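Local coordinates for pollen-specific leucine-rich repeat extensin-like protein 1 (Arabidopsis thaliana, PDB 6TME) that probably binds a secreted peptide signal through its leucine-rich repeat domain and is thought to be held in the pollen-tube wall by an extensin-like region, at residues Tyr48-Ala53 with Gly113-Val118; Ala95-Asn100 with Ala119-Asn124; Phe168-Tyr173 with Ala191-Asn196; Gly178-Glu183 with Asn197-Thr202. One frame throughout, in Å; residues are numbered along the deposited sequence.

Contact 1. Residues Tyr48-Ala53 with Gly113-Val118; sequences YIALQA and GLLTDV
The N-terminal cap of the leucine-rich repeat domain closes here: A50, flanked by I49 and L51 on helix 43-56, sits against L114 and L115 in the loop that leads into strand 120-122. The methyl CB of A50 rests 3.7 Å from L115 CG and touches both methyls of that leucine, while its other flank meets L114 at 4.1 Å, CB to CB. Alanine suits the place because so short a side chain lets the helix backbone come down on the loop, with the CA atoms of A50 and L114 5.9 Å apart. On one side of this methyl, I49 lies so that its branch CG2 is anti to the backbone N (chi1 -68° for CG1), which turns CG2 toward L114 CD1 at 4.0 Å. On the other side L51 bends its tip in, CD2 reaching L115 CD1 at a looser 4.5 Å.

Both leucines start their side chains toward the helix and then diverge, L114 to I49 and L115 to L51. L115 is the centre of an inverse gamma turn and also begins a type I turn, closed by V118 N on L115 O at 3.0 Å.

No polar bond crosses between the segments, and A50, L51 and L115 are buried while I49 lies at the exposed border. Cohesion of this part of the cap therefore rests on van der Waals fit and on hiding aliphatic carbon from water.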
# COMPACT_ATOMS: atom_id res chain seq x y z
N TYR A 48 6.98 -31.19 3.92
CA TYR A 48 7.85 -31.75 2.89
C TYR A 48 7.09 -31.92 1.58
O TYR A 48 7.58 -31.54 0.51
CB TYR A 48 8.41 -33.11 3.35
CG TYR A 48 9.18 -33.83 2.26
CD1 TYR A 48 10.47 -33.44 1.92
CD2 TYR A 48 8.60 -34.88 1.54
CE1 TYR A 48 11.18 -34.08 0.94
CE2 TYR A 48 9.30 -35.53 0.54
CZ TYR A 48 10.59 -35.12 0.24
OH TYR A 48 11.32 -35.72 -0.77
N ILE A 49 5.89 -32.50 1.64
CA ILE A 49 5.08 -32.70 0.45
C ILE A 49 4.73 -31.35 -0.20
O ILE A 49 4.88 -31.17 -1.42
CB ILE A 49 3.82 -33.51 0.81
CG1 ILE A 49 4.20 -34.95 1.19
CG2 ILE A 49 2.78 -33.46 -0.33
CD1 ILE A 49 3.11 -35.71 2.01
N ALA A 50 4.29 -30.38 0.61
CA ALA A 50 4.02 -29.03 0.12
C ALA A 50 5.21 -28.45 -0.63
O ALA A 50 5.06 -27.94 -1.76
CB ALA A 50 3.64 -28.12 1.29
N LEU A 51 6.40 -28.52 -0.03
CA LEU A 51 7.53 -27.83 -0.64
C LEU A 51 8.02 -28.56 -1.87
O LEU A 51 8.47 -27.92 -2.83
CB LEU A 51 8.66 -27.66 0.38
CG LEU A 51 8.32 -26.72 1.53
CD1 LEU A 51 9.33 -26.93 2.69
CD2 LEU A 51 8.24 -25.26 1.09
N GLN A 52 7.95 -29.90 -1.87
CA GLN A 52 8.32 -30.64 -3.07
C GLN A 52 7.31 -30.43 -4.20
O GLN A 52 7.70 -30.38 -5.38
CB GLN A 52 8.49 -32.14 -2.78
CG GLN A 52 9.75 -32.53 -1.97
CD GLN A 52 11.04 -32.06 -2.64
OE1 GLN A 52 11.16 -32.13 -3.86
NE2 GLN A 52 11.99 -31.58 -1.86
N ALA A 53 6.01 -30.33 -3.88
CA ALA A 53 5.05 -29.99 -4.92
C ALA A 53 5.33 -28.60 -5.49
O ALA A 53 5.16 -28.37 -6.69
CB ALA A 53 3.62 -30.08 -4.39
N GLY A 113 -1.41 -25.41 0.60
CA GLY A 113 -2.40 -25.43 1.68
C GLY A 113 -2.05 -26.36 2.83
O GLY A 113 -2.70 -26.31 3.88
N LEU A 114 -1.03 -27.21 2.65
CA LEU A 114 -0.60 -28.08 3.73
C LEU A 114 0.29 -27.36 4.75
O LEU A 114 0.52 -27.90 5.83
CB LEU A 114 0.13 -29.30 3.16
CG LEU A 114 -0.75 -30.32 2.40
CD1 LEU A 114 0.10 -31.26 1.59
CD2 LEU A 114 -1.71 -31.10 3.31
N LEU A 115 0.79 -26.17 4.43
CA LEU A 115 1.70 -25.45 5.33
C LEU A 115 0.92 -24.72 6.43
O LEU A 115 0.97 -23.49 6.56
CB LEU A 115 2.55 -24.47 4.52
CG LEU A 115 3.50 -25.18 3.56
CD1 LEU A 115 4.17 -24.19 2.60
CD2 LEU A 115 4.54 -25.96 4.36
N THR A 116 0.20 -25.50 7.23
CA THR A 116 -0.84 -24.91 8.08
C THR A 116 -0.28 -24.10 9.24
O THR A 116 -1.05 -23.43 9.92
CB THR A 116 -1.78 -25.98 8.65
OG1 THR A 116 -1.02 -27.00 9.29
CG2 THR A 116 -2.66 -26.61 7.54
N ASP A 117 1.02 -24.13 9.47
CA ASP A 117 1.60 -23.32 10.54
C ASP A 117 2.20 -22.01 10.04
O ASP A 117 2.71 -21.24 10.85
CB ASP A 117 2.66 -24.14 11.30
CG ASP A 117 2.09 -25.43 11.89
OD1 ASP A 117 1.06 -25.33 12.59
OD2 ASP A 117 2.63 -26.53 11.60
N VAL A 118 2.17 -21.76 8.74
CA VAL A 118 2.84 -20.58 8.20
C VAL A 118 2.07 -19.33 8.58
O VAL A 118 0.84 -19.25 8.41
CB VAL A 118 3.01 -20.70 6.68
CG1 VAL A 118 3.34 -19.35 6.09
CG2 VAL A 118 4.12 -21.67 6.36

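Contact 2. Residues Ala95-Asn100 with Ala119-Asn124; sequences AGIDLN and ALFHVN
I97 and F121 lie side by side on the inward face of two parallel strands, and here the fit is close: I97 CB meets F121 CD1 at 3.8 Å. F121 has CG anti to its backbone N (chi1 -171°), which lays the ring along the isoleucine. L99 and V123 continue this apolar row more loosely, L99 CB lying 4.1 Å from V123 CG1, and W54 of helix 43-56 covers them. The backbones are stitched by alternating bonds, among them H122 N to I97 O (2.9 Å) and L99 N to H122 O (2.8 Å).

Such strands form the concave lining of a leucine-rich repeat solenoid, aliphatic and aromatic residues pointing into the core and the residues between them outward. The outward face mixes L120 with D98 and H122, and its side-chain bond between the segments is slacker. D98 OD2 meets the edge of the H122 ring through a weak bond from ND1 at 3.3 Å, carboxylate and ring planes 79° apart; its stronger partner is a backbone group of another protein chain. H122 NE2 is held by E144, L120 CD2 lies over the centre of the imidazole, and an aromatic side chain of another protein chain stacks on it. D98 OD1 accepts from N100 N, an Asx turn just where the strand ends. On this looser side N100, partly exposed, reaches across with OD1 to N124 N at 2.7 Å, along a bent path of 137°.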
# COMPACT_ATOMS: atom_id res chain seq x y z
N ALA A 95 7.03 -22.09 9.96
CA ALA A 95 6.27 -20.91 10.35
C ALA A 95 6.40 -19.79 9.36
O ALA A 95 5.61 -18.83 9.41
CB ALA A 95 6.73 -20.40 11.74
N GLY A 96 7.38 -19.87 8.47
CA GLY A 96 7.66 -18.78 7.58
C GLY A 96 8.26 -19.23 6.27
O GLY A 96 9.00 -20.22 6.20
N ILE A 97 7.91 -18.52 5.21
CA ILE A 97 8.49 -18.68 3.90
C ILE A 97 8.95 -17.30 3.47
O ILE A 97 8.21 -16.33 3.62
CB ILE A 97 7.46 -19.26 2.91
CG1 ILE A 97 7.01 -20.64 3.39
CG2 ILE A 97 8.02 -19.23 1.51
CD1 ILE A 97 8.02 -21.74 3.14
N ASP A 98 10.19 -17.20 3.00
CA ASP A 98 10.71 -15.92 2.56
C ASP A 98 11.66 -16.19 1.39
O ASP A 98 12.79 -16.63 1.60
CB ASP A 98 11.41 -15.15 3.67
CG ASP A 98 11.72 -13.71 3.27
OD1 ASP A 98 11.82 -13.41 2.05
OD2 ASP A 98 11.85 -12.86 4.19
N LEU A 99 11.17 -15.91 0.18
CA LEU A 99 11.90 -16.01 -1.07
C LEU A 99 12.05 -14.64 -1.75
O LEU A 99 12.20 -14.56 -2.97
CB LEU A 99 11.19 -16.99 -2.01
CG LEU A 99 11.03 -18.41 -1.45
CD1 LEU A 99 10.10 -19.31 -2.32
CD2 LEU A 99 12.41 -19.06 -1.25
N ASN A 100 12.00 -13.55 -0.97
CA ASN A 100 12.09 -12.21 -1.53
C ASN A 100 13.28 -12.10 -2.47
O ASN A 100 14.40 -12.50 -2.13
CB ASN A 100 12.22 -11.15 -0.43
CG ASN A 100 10.90 -10.81 0.20
OD1 ASN A 100 9.85 -11.25 -0.26
ND2 ASN A 100 10.95 -10.05 1.27
N ALA A 119 2.77 -18.35 9.14
CA ALA A 119 2.22 -17.04 9.42
C ALA A 119 2.91 -15.94 8.64
O ALA A 119 2.37 -14.83 8.55
CB ALA A 119 2.33 -16.73 10.92
N LEU A 120 4.06 -16.23 8.06
CA LEU A 120 4.82 -15.24 7.32
C LEU A 120 5.06 -15.80 5.93
O LEU A 120 5.59 -16.92 5.78
CB LEU A 120 6.13 -14.94 8.04
CG LEU A 120 7.10 -13.92 7.47
CD1 LEU A 120 7.81 -13.37 8.68
CD2 LEU A 120 8.11 -14.57 6.48
N PHE A 121 4.67 -15.04 4.91
CA PHE A 121 4.85 -15.48 3.53
C PHE A 121 5.33 -14.28 2.71
O PHE A 121 4.54 -13.38 2.36
CB PHE A 121 3.55 -16.07 3.00
CG PHE A 121 3.69 -16.74 1.67
CD1 PHE A 121 4.08 -18.08 1.58
CD2 PHE A 121 3.42 -16.05 0.50
CE1 PHE A 121 4.21 -18.71 0.35
CE2 PHE A 121 3.52 -16.68 -0.73
CZ PHE A 121 3.94 -18.01 -0.81
N HIS A 122 6.64 -14.24 2.43
CA HIS A 122 7.26 -13.15 1.68
C HIS A 122 7.80 -13.70 0.36
O HIS A 122 8.75 -14.49 0.37
CB HIS A 122 8.40 -12.50 2.47
CG HIS A 122 7.98 -11.91 3.79
ND1 HIS A 122 8.89 -11.50 4.74
CD2 HIS A 122 6.75 -11.66 4.31
CE1 HIS A 122 8.24 -11.04 5.80
NE2 HIS A 122 6.94 -11.13 5.56
N VAL A 123 7.20 -13.31 -0.77
CA VAL A 123 7.75 -13.69 -2.08
C VAL A 123 7.84 -12.48 -3.00
O VAL A 123 7.65 -12.60 -4.21
CB VAL A 123 6.94 -14.85 -2.74
CG1 VAL A 123 7.14 -16.19 -1.94
CG2 VAL A 123 5.48 -14.52 -2.85
N ASN A 124 8.21 -11.33 -2.44
CA ASN A 124 8.41 -10.13 -3.25
C ASN A 124 9.44 -10.36 -4.36
O ASN A 124 10.49 -10.97 -4.14
CB ASN A 124 8.87 -8.95 -2.41
CG ASN A 124 9.34 -7.75 -3.29
OD1 ASN A 124 10.48 -7.71 -3.73
ND2 ASN A 124 8.43 -6.82 -3.57

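Contact 3. Residues Phe168-Tyr173 with Ala191-Asn196; sequences FLDIRY and AIFLNN
The axes of strands 168-170 and 191-193 run parallel to within 7° and approach to 5.0 Å, joined by alternating bonds in which L169 N donates to A191 O and L169 O accepts from F193 N, both at 3.1 Å. Beyond the strands Y173 N repeats the pattern on N195 O.

On the concave side F168 swings its ring toward the neighbouring strand, CD2 touching A191 CB and CZ reaching F193 CE2 at 3.6 Å; the two rings meet obliquely. A191 is small enough for the F168 ring to lean over its methyl and still reach F193. D170 lays its carboxylate beside F193, OD1 lying 3.4 Å from F193 CB. It also holds its own loop: OD1 receives R172 N, an Asx turn, and OD2 receives R172 NE at 2.7 Å on its syn lone pair, a salt bridge close to the guanidinium plane. R172 can fold back this way because its CG stands between the backbone N and carbonyl carbon (chi1 76°). NH1 bonds backbone groups of another protein chain.

Strand and following turn recur in each leucine-rich repeat, L169 and L194 pointing inward, and ND2 of N174 and of N197 both donate to I171 O. At the outer end the N196 amide stacks on the Y173 ring, planes 15° apart, CB standing 3.6 Å above the ring centroid. N195 ND2 bonds N196 OD1 at 2.9 Å, while N195 OD1 turns to T216. Y173 OH and N195 ND2 also bond backbone groups of another protein chain.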
# COMPACT_ATOMS: atom_id res chain seq x y z
N PHE A 168 -1.01 -7.69 7.40
CA PHE A 168 -0.22 -7.07 6.35
C PHE A 168 -0.55 -7.81 5.07
O PHE A 168 -0.33 -9.02 4.98
CB PHE A 168 1.28 -7.17 6.67
CG PHE A 168 2.18 -6.46 5.69
CD1 PHE A 168 2.48 -7.02 4.45
CD2 PHE A 168 2.79 -5.26 6.04
CE1 PHE A 168 3.34 -6.37 3.59
CE2 PHE A 168 3.64 -4.63 5.19
CZ PHE A 168 3.92 -5.18 3.97
N LEU A 169 -1.10 -7.08 4.10
CA LEU A 169 -1.46 -7.62 2.80
C LEU A 169 -0.80 -6.75 1.75
O LEU A 169 -1.16 -5.57 1.62
CB LEU A 169 -2.97 -7.65 2.63
CG LEU A 169 -3.53 -8.24 1.34
CD1 LEU A 169 -2.94 -9.60 1.05
CD2 LEU A 169 -5.05 -8.34 1.40
N ASP A 170 0.16 -7.31 1.01
CA ASP A 170 0.79 -6.62 -0.11
C ASP A 170 0.58 -7.41 -1.41
O ASP A 170 1.20 -8.45 -1.61
CB ASP A 170 2.28 -6.40 0.15
CG ASP A 170 2.88 -5.36 -0.80
OD1 ASP A 170 2.31 -5.18 -1.90
OD2 ASP A 170 3.92 -4.75 -0.48
N ILE A 171 -0.26 -6.89 -2.30
CA ILE A 171 -0.47 -7.47 -3.63
C ILE A 171 -0.07 -6.50 -4.74
O ILE A 171 -0.37 -6.74 -5.91
CB ILE A 171 -1.92 -7.94 -3.82
CG1 ILE A 171 -2.87 -6.73 -3.77
CG2 ILE A 171 -2.29 -8.99 -2.74
CD1 ILE A 171 -4.31 -7.07 -4.12
N ARG A 172 0.64 -5.43 -4.39
CA ARG A 172 1.00 -4.39 -5.34
C ARG A 172 1.88 -4.97 -6.45
O ARG A 172 2.58 -5.98 -6.28
CB ARG A 172 1.72 -3.24 -4.61
CG ARG A 172 3.18 -3.55 -4.24
CD ARG A 172 3.81 -2.65 -3.16
NE ARG A 172 4.96 -3.39 -2.63
CZ ARG A 172 6.23 -3.22 -3.00
NH1 ARG A 172 6.59 -2.25 -3.86
NH2 ARG A 172 7.16 -4.02 -2.50
N TYR A 173 1.80 -4.34 -7.63
CA TYR A 173 2.66 -4.64 -8.78
C TYR A 173 2.40 -6.04 -9.33
O TYR A 173 3.33 -6.81 -9.60
CB TYR A 173 4.14 -4.45 -8.42
CG TYR A 173 4.58 -3.05 -8.67
CD1 TYR A 173 4.74 -2.57 -9.98
CD2 TYR A 173 4.81 -2.18 -7.62
CE1 TYR A 173 5.15 -1.24 -10.21
CE2 TYR A 173 5.23 -0.89 -7.83
CZ TYR A 173 5.38 -0.42 -9.13
OH TYR A 173 5.78 0.87 -9.29
N ALA A 191 -1.93 -2.68 7.14
CA ALA A 191 -1.30 -2.20 5.92
C ALA A 191 -1.94 -2.90 4.73
O ALA A 191 -2.04 -4.14 4.72
CB ALA A 191 0.21 -2.45 5.93
N ILE A 192 -2.37 -2.12 3.74
CA ILE A 192 -3.04 -2.60 2.54
C ILE A 192 -2.35 -1.93 1.35
O ILE A 192 -2.50 -0.72 1.14
CB ILE A 192 -4.55 -2.30 2.55
CG1 ILE A 192 -5.18 -2.68 3.89
CG2 ILE A 192 -5.28 -3.01 1.41
CD1 ILE A 192 -6.57 -2.13 4.12
N PHE A 193 -1.57 -2.70 0.60
CA PHE A 193 -0.90 -2.20 -0.60
C PHE A 193 -1.60 -2.80 -1.81
O PHE A 193 -1.56 -4.02 -2.01
CB PHE A 193 0.59 -2.54 -0.59
CG PHE A 193 1.33 -1.93 0.59
CD1 PHE A 193 1.69 -0.61 0.58
CD2 PHE A 193 1.63 -2.70 1.72
CE1 PHE A 193 2.36 -0.03 1.66
CE2 PHE A 193 2.29 -2.14 2.81
CZ PHE A 193 2.67 -0.81 2.78
N LEU A 194 -2.26 -1.96 -2.61
CA LEU A 194 -2.95 -2.39 -3.82
C LEU A 194 -2.36 -1.78 -5.07
O LEU A 194 -2.77 -2.15 -6.17
CB LEU A 194 -4.44 -2.04 -3.75
CG LEU A 194 -5.16 -2.33 -2.45
CD1 LEU A 194 -6.45 -1.51 -2.42
CD2 LEU A 194 -5.45 -3.83 -2.30
N ASN A 195 -1.39 -0.88 -4.94
CA ASN A 195 -1.00 -0.01 -6.04
C ASN A 195 -0.45 -0.83 -7.20
O ASN A 195 -0.01 -1.97 -7.05
CB ASN A 195 0.02 1.03 -5.59
CG ASN A 195 1.30 0.41 -4.99
OD1 ASN A 195 1.33 -0.01 -3.83
ND2 ASN A 195 2.34 0.35 -5.80
N ASN A 196 -0.53 -0.23 -8.40
CA ASN A 196 0.04 -0.80 -9.62
C ASN A 196 -0.56 -2.17 -9.92
O ASN A 196 0.14 -3.19 -10.07
CB ASN A 196 1.56 -0.89 -9.53
CG ASN A 196 2.22 0.46 -9.62
OD1 ASN A 196 2.30 1.19 -8.62
ND2 ASN A 196 2.69 0.81 -10.81

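Contact 4. Residues Gly178-Glu183 with Asn197-Thr202. With EDO (1,2-ethanediol), chain U.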
# COMPACT_ATOMS: atom_id res chain seq x y z
N GLY A 178 -10.51 -5.84 -11.85
CA GLY A 178 -11.90 -5.89 -11.44
C GLY A 178 -12.17 -5.06 -10.20
O GLY A 178 -11.37 -4.20 -9.80
N LYS A 179 -13.32 -5.31 -9.59
CA LYS A 179 -13.76 -4.55 -8.43
C LYS A 179 -12.95 -4.95 -7.20
O LYS A 179 -12.43 -6.06 -7.09
CB LYS A 179 -15.25 -4.79 -8.15
CG LYS A 179 -16.18 -4.44 -9.30
CD LYS A 179 -17.62 -4.84 -8.98
CE LYS A 179 -18.59 -4.25 -10.01
NZ LYS A 179 -20.02 -4.54 -9.69
N LEU A 180 -12.90 -4.05 -6.28
CA LEU A 180 -12.28 -4.31 -4.99
C LEU A 180 -13.32 -4.81 -3.99
O LEU A 180 -14.36 -4.17 -3.83
CB LEU A 180 -11.64 -3.04 -4.47
CG LEU A 180 -10.62 -3.11 -3.37
CD1 LEU A 180 -9.49 -3.98 -3.87
CD2 LEU A 180 -10.14 -1.67 -3.05
N PRO A 181 -13.10 -5.94 -3.33
CA PRO A 181 -14.08 -6.43 -2.34
C PRO A 181 -14.21 -5.46 -1.19
O PRO A 181 -13.26 -5.26 -0.42
CB PRO A 181 -13.49 -7.77 -1.87
CG PRO A 181 -12.42 -8.12 -2.88
CD PRO A 181 -11.92 -6.81 -3.44
N PRO A 182 -15.38 -4.82 -1.03
CA PRO A 182 -15.51 -3.84 0.06
C PRO A 182 -15.20 -4.43 1.43
O PRO A 182 -14.66 -3.73 2.29
CB PRO A 182 -16.98 -3.38 -0.03
CG PRO A 182 -17.43 -3.74 -1.44
CD PRO A 182 -16.62 -4.98 -1.81
N GLU A 183 -15.49 -5.70 1.64
CA GLU A 183 -15.24 -6.28 2.95
C GLU A 183 -13.76 -6.27 3.35
O GLU A 183 -13.47 -6.49 4.52
CB GLU A 183 -15.81 -7.70 3.01
CG GLU A 183 -15.33 -8.66 1.91
CD GLU A 183 -16.22 -8.66 0.67
OE1 GLU A 183 -16.87 -7.63 0.39
OE2 GLU A 183 -16.28 -9.70 -0.03
N ASN A 197 -1.88 -2.18 -9.98
CA ASN A 197 -2.62 -3.33 -10.48
C ASN A 197 -3.53 -2.80 -11.58
O ASN A 197 -3.29 -1.75 -12.18
CB ASN A 197 -3.35 -4.02 -9.31
CG ASN A 197 -2.45 -4.98 -8.58
OD1 ASN A 197 -2.18 -6.08 -9.08
ND2 ASN A 197 -1.92 -4.55 -7.44
N ARG A 198 -4.61 -3.51 -11.84
CA ARG A 198 -5.60 -3.03 -12.78
C ARG A 198 -6.99 -3.06 -12.15
O ARG A 198 -7.98 -3.33 -12.83
CB ARG A 198 -5.54 -3.84 -14.07
CG ARG A 198 -4.27 -3.59 -14.85
CD ARG A 198 -4.30 -2.18 -15.49
NE ARG A 198 -4.83 -2.22 -16.86
CZ ARG A 198 -4.79 -1.21 -17.73
NH1 ARG A 198 -4.27 -0.04 -17.38
NH2 ARG A 198 -5.28 -1.38 -18.95
N PHE A 199 -7.09 -2.77 -10.86
CA PHE A 199 -8.39 -2.63 -10.22
C PHE A 199 -9.19 -1.48 -10.84
O PHE A 199 -8.64 -0.47 -11.29
CB PHE A 199 -8.24 -2.38 -8.72
CG PHE A 199 -7.63 -3.54 -7.99
CD1 PHE A 199 -8.22 -4.80 -8.05
CD2 PHE A 199 -6.46 -3.38 -7.25
CE1 PHE A 199 -7.65 -5.90 -7.37
CE2 PHE A 199 -5.88 -4.46 -6.58
CZ PHE A 199 -6.47 -5.72 -6.64
N GLU A 200 -10.51 -1.64 -10.82
CA GLU A 200 -11.44 -0.72 -11.46
C GLU A 200 -12.59 -0.38 -10.51
O GLU A 200 -12.68 -0.86 -9.38
CB GLU A 200 -11.98 -1.31 -12.77
CG GLU A 200 -11.11 -1.05 -13.98
CD GLU A 200 -11.88 -1.16 -15.30
OE1 GLU A 200 -12.77 -2.05 -15.41
OE2 GLU A 200 -11.61 -0.35 -16.23
N SER A 201 -13.49 0.47 -11.00
CA SER A 201 -14.65 0.94 -10.26
C SER A 201 -14.28 1.63 -8.95
O SER A 201 -13.18 2.18 -8.83
CB SER A 201 -15.63 -0.19 -10.00
OG SER A 201 -16.59 -0.21 -11.03
N THR A 202 -15.21 1.63 -8.00
CA THR A 202 -15.19 2.64 -6.96
C THR A 202 -14.33 2.22 -5.78
O THR A 202 -14.01 1.04 -5.60
CB THR A 202 -16.61 2.95 -6.44
OG1 THR A 202 -17.23 1.77 -5.94
CG2 THR A 202 -17.44 3.54 -7.53
C1 EDO U . -3.43 2.88 -19.66
O1 EDO U . -4.09 3.79 -18.77
C2 EDO U . -4.31 2.56 -20.88
O2 EDO U . -5.28 1.57 -20.52
O HOH W 1 -13.25 -1.30 -6.88
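Plant-type leucine-rich repeats add a short second strand, commonly followed through a Gly-x-Leu/Ile-Pro sequence, here G178 to P181, and G178 and F199 meet in this second parallel sheet. One backbone bond joins the segments: E200 N gives to G178 O at 2.9 Å, nearly straight at 164°, though it reaches the oxygen from above the carbonyl plane. The same oxygen lies at the edge of the F199 ring, 3.7 Å from CD1. G178 has a positive phi (84°), a conformation easy for a residue without a side chain at the point where the chain leaves the strand.

F199 and L180 make the apolar half. The leucine sets CD1 over the centre of the phenylalanine ring, 4.3 Å from its centroid and 4° off the normal, a CH-pi contact at a relaxed distance. F222 of the next strand touches both residues, and F156 touches L180, so the pair belongs to the solenoid core. K179 starts its side chain away from the other segment, yet CG still passes S201 CB at 4.3 Å.

Past the bond to E200 the chains separate, and a water takes over. It accepts from L180 N at 2.8 Å and donates to E200 O at 2.6 Å and T202 O. R198, at the exposed edge, bends its chain outward, where NH2 makes a weak bond to O2 of a 1,2-ethanediol molecule, probably from the crystallisation liquor.

Between these segments one direct bond and a water bridging three backbone atoms do the polar work, while F199 and L180 supply the dry side.

The four contacts follow the solenoid from its N-terminal cap inward. Contact 1 passes directly into contact 2, centres 13 Å apart, where L51 CD2 packs on I97 CD1 at 4.1 Å. Contacts 2 and 3 line the same concave face, centres 15 Å apart, and approach through N124 ND2 and R172 NH2 at 3.3 Å; another protein chain lies across both, consistent with a peptide-binding surface. Contact 4 lies behind contact 3, centres 12 Å apart, on the second sheet, with I171 CD1 against F199 CZ at 3.6 Å; no other protein chain of the assembly touches it. Contacts 1 and 4 do not meet, their centres about 30 Å apart.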